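PDB 3O75: fructose transport system repressor FruR from Pseudomonas putida, which probably binds specific DNA sequences to regulate transcription as a LacI-family repressor, its sugar-binding domain holding fructose 1-phosphate in this structure. Local coordinates for residues E159-E164 and T186-L191. Numbering follows the deposited sequence.
Sequences EAFSRE and TTSYVL. With F1X (1-O-phosphono-beta-D-fructofuranose), chain C.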
loop_
_atom_site.group_PDB
_atom_site.type_symbol
_atom_site.label_atom_id
_atom_site.label_comp_id
_atom_site.label_asym_id
_atom_site.label_seq_id
_atom_site.Cartn_x
_atom_site.Cartn_y
_atom_site.Cartn_z
ATOM N N GLU A 159 13.046 16.265 -4.526
ATOM C CA GLU A 159 13.445 15.410 -5.628
ATOM C C GLU A 159 12.471 14.248 -5.837
ATOM O O GLU A 159 12.439 13.647 -6.909
ATOM C CB GLU A 159 14.855 14.870 -5.367
ATOM C CG GLU A 159 14.953 13.940 -4.149
ATOM C CD GLU A 159 15.094 14.673 -2.823
ATOM O OE1 GLU A 159 15.536 15.841 -2.824
ATOM O OE2 GLU A 159 14.771 14.069 -1.777
ATOM N N ALA A 160 11.673 13.933 -4.820
ATOM C CA ALA A 160 10.815 12.749 -4.890
ATOM C C ALA A 160 9.633 12.785 -3.926
ATOM O O ALA A 160 9.738 13.318 -2.818
ATOM C CB ALA A 160 11.648 11.479 -4.648
ATOM N N PHE A 161 8.513 12.206 -4.356
ATOM C CA PHE A 161 7.363 12.014 -3.481
ATOM C C PHE A 161 7.628 10.851 -2.539
ATOM O O PHE A 161 7.186 9.726 -2.785
ATOM C CB PHE A 161 6.098 11.731 -4.294
ATOM C CG PHE A 161 5.597 12.915 -5.082
ATOM C CD1 PHE A 161 5.852 13.024 -6.439
ATOM C CD2 PHE A 161 4.862 13.911 -4.466
ATOM C CE1 PHE A 161 5.387 14.104 -7.165
ATOM C CE2 PHE A 161 4.393 14.997 -5.187
ATOM C CZ PHE A 161 4.659 15.092 -6.542
ATOM N N SER A 162 8.351 11.123 -1.457
ATOM C CA SER A 162 8.723 10.082 -0.509
ATOM C C SER A 162 8.717 10.604 0.917
ATOM O O SER A 162 8.892 11.804 1.156
ATOM C CB SER A 162 10.104 9.516 -0.841
ATOM O OG SER A 162 11.084 10.540 -0.854
ATOM N N ARG A 163 8.514 9.683 1.851
ATOM C CA ARG A 163 8.536 9.973 3.275
ATOM C C ARG A 163 9.872 10.574 3.697
ATOM O O ARG A 163 9.919 11.520 4.480
ATOM C CB ARG A 163 8.268 8.681 4.046
ATOM C CG ARG A 163 8.418 8.769 5.551
ATOM C CD ARG A 163 8.076 7.426 6.179
ATOM N NE ARG A 163 8.135 7.464 7.636
ATOM C CZ ARG A 163 7.636 6.520 8.428
ATOM N NH1 ARG A 163 7.026 5.463 7.904
ATOM N NH2 ARG A 163 7.735 6.637 9.746
ATOM N N GLU A 164 10.961 10.026 3.170
ATOM C CA GLU A 164 12.289 10.508 3.522
ATOM C C GLU A 164 12.496 11.932 3.011
ATOM O O GLU A 164 13.068 12.774 3.702
ATOM C CB GLU A 164 13.365 9.572 2.968
ATOM C CG GLU A 164 14.170 10.158 1.822
ATOM C CD GLU A 164 14.897 9.098 1.017
ATOM O OE1 GLU A 164 16.061 8.780 1.351
ATOM O OE2 GLU A 164 14.297 8.585 0.049
ATOM N N THR A 186 1.039 19.945 2.559
ATOM C CA THR A 186 1.791 18.912 1.851
ATOM C C THR A 186 0.997 18.423 0.638
ATOM O O THR A 186 -0.223 18.262 0.710
ATOM C CB THR A 186 2.167 17.721 2.771
ATOM O OG1 THR A 186 1.001 17.231 3.440
ATOM C CG2 THR A 186 3.183 18.148 3.812
ATOM N N THR A 187 1.696 18.199 -0.472
ATOM C CA THR A 187 1.059 17.854 -1.744
ATOM C C THR A 187 0.852 16.354 -1.960
ATOM O O THR A 187 0.466 15.930 -3.051
ATOM C CB THR A 187 1.857 18.404 -2.940
ATOM O OG1 THR A 187 3.149 17.787 -2.974
ATOM C CG2 THR A 187 2.021 19.907 -2.827
ATOM N N SER A 188 1.113 15.559 -0.929
ATOM C CA SER A 188 0.886 14.116 -0.985
ATOM C C SER A 188 1.007 13.583 0.430
ATOM O O SER A 188 1.819 14.089 1.206
ATOM C CB SER A 188 1.919 13.445 -1.892
ATOM O OG SER A 188 1.808 12.034 -1.840
ATOM N N TYR A 189 0.206 12.582 0.790
ATOM C CA TYR A 189 0.255 12.099 2.167
ATOM C C TYR A 189 1.630 11.533 2.492
ATOM O O TYR A 189 2.127 11.669 3.613
ATOM C CB TYR A 189 -0.811 11.047 2.470
ATOM C CG TYR A 189 -0.775 10.653 3.932
ATOM C CD1 TYR A 189 -1.365 11.458 4.896
ATOM C CD2 TYR A 189 -0.109 9.507 4.353
ATOM C CE1 TYR A 189 -1.320 11.129 6.229
ATOM C CE2 TYR A 189 -0.059 9.161 5.701
ATOM C CZ TYR A 189 -0.670 9.981 6.633
ATOM O OH TYR A 189 -0.638 9.668 7.974
ATOM N N VAL A 190 2.241 10.907 1.494
ATOM C CA VAL A 190 3.555 10.307 1.656
ATOM C C VAL A 190 4.573 11.328 2.166
ATOM O O VAL A 190 5.439 10.996 2.975
ATOM C CB VAL A 190 4.036 9.674 0.338
ATOM C CG1 VAL A 190 5.541 9.589 0.310
ATOM C CG2 VAL A 190 3.414 8.297 0.160
ATOM N N LEU A 191 4.462 12.571 1.709
ATOM C CA LEU A 191 5.348 13.620 2.197
ATOM C C LEU A 191 5.016 13.966 3.646
ATOM O O LEU A 191 5.913 14.195 4.458
ATOM C CB LEU A 191 5.263 14.863 1.310
ATOM C CG LEU A 191 5.803 14.705 -0.110
ATOM C CD1 LEU A 191 5.267 15.798 -1.004
ATOM C CD2 LEU A 191 7.328 14.700 -0.116
HETATM C C1 F1X C . -1.148 10.460 -4.513
HETATM O O1 F1X C . -1.056 10.581 -3.102
HETATM P P1 F1X C . -2.221 11.357 -2.311
HETATM C C2 F1X C . -0.193 11.452 -5.154
HETATM O O2 F1X C . -0.242 12.701 -4.453
HETATM C C3 F1X C . -0.553 11.664 -6.618
HETATM O O3 F1X C . -1.614 12.603 -6.779
HETATM C C4 F1X C . 0.762 12.147 -7.176
HETATM O O4 F1X C . 0.858 12.050 -8.600
HETATM C C5 F1X C . 1.665 11.146 -6.481
HETATM O O5 F1X C . 1.154 10.980 -5.153
HETATM C C6 F1X C . 3.103 11.603 -6.522
HETATM O O6 F1X C . 3.613 11.053 -7.730
HETATM O O1P F1X C . -2.230 12.739 -2.910
HETATM O O2P F1X C . -3.462 10.557 -2.602
HETATM O O3P F1X C . -1.762 11.323 -0.875
#
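Phe161 meets Thr187 at the edge of its ring, where Thr187 OG1 lies 3.8 Å from Phe161 CE2, while Leu191 CD1 and Ser188 CB approach obliquely beside CD2. With CG anti to its own carbonyl carbon (chi1 -69°), the ring swings from the loop toward these three residues. One ring face also covers the fructose 1-phosphate, whose C6 sits 3.0 Å above the plane of the Phe161 ring, offset toward the rim on the CD1 side. Shortened to an alanine, this position would probably leave the sugar's C6 without its aromatic cover and open a gap beside Leu191 and Thr187. Next to the ring, Ser188 is the N-cap residue of helix 189-200, and the first turn receives the phosphate: Tyr189 N donates a nearly straight bond to F1X O3P (2.9 Å, 171°). Between the two segments the packing is tightest where Val190 CG1 presses to 3.3 Å from Ser162 CA, closer than usual for two carbons. Arg163 CA also makes a CH···O contact with Val190 O at 3.3 Å, and Leu191 CD2 packs 3.5 Å from Ser162 O, with Ala160 O farther from that methyl at 3.9 Å. The loose side is at the partly exposed Arg163, whose extended side chain runs away from the interface to a salt bridge with Asp197, packing also on Gln218 of the second subunit. The contact thus joins two loops at the sugar-binding cleft of a periplasmic-binding-protein fold, each leading from a strand, 152-158 or 183-186, into the following helix, 163-177 or 189-200; strand 122-128, which lies between those strands in the sheet, packs against Phe161 through Ala128 and Thr187 through Leu125.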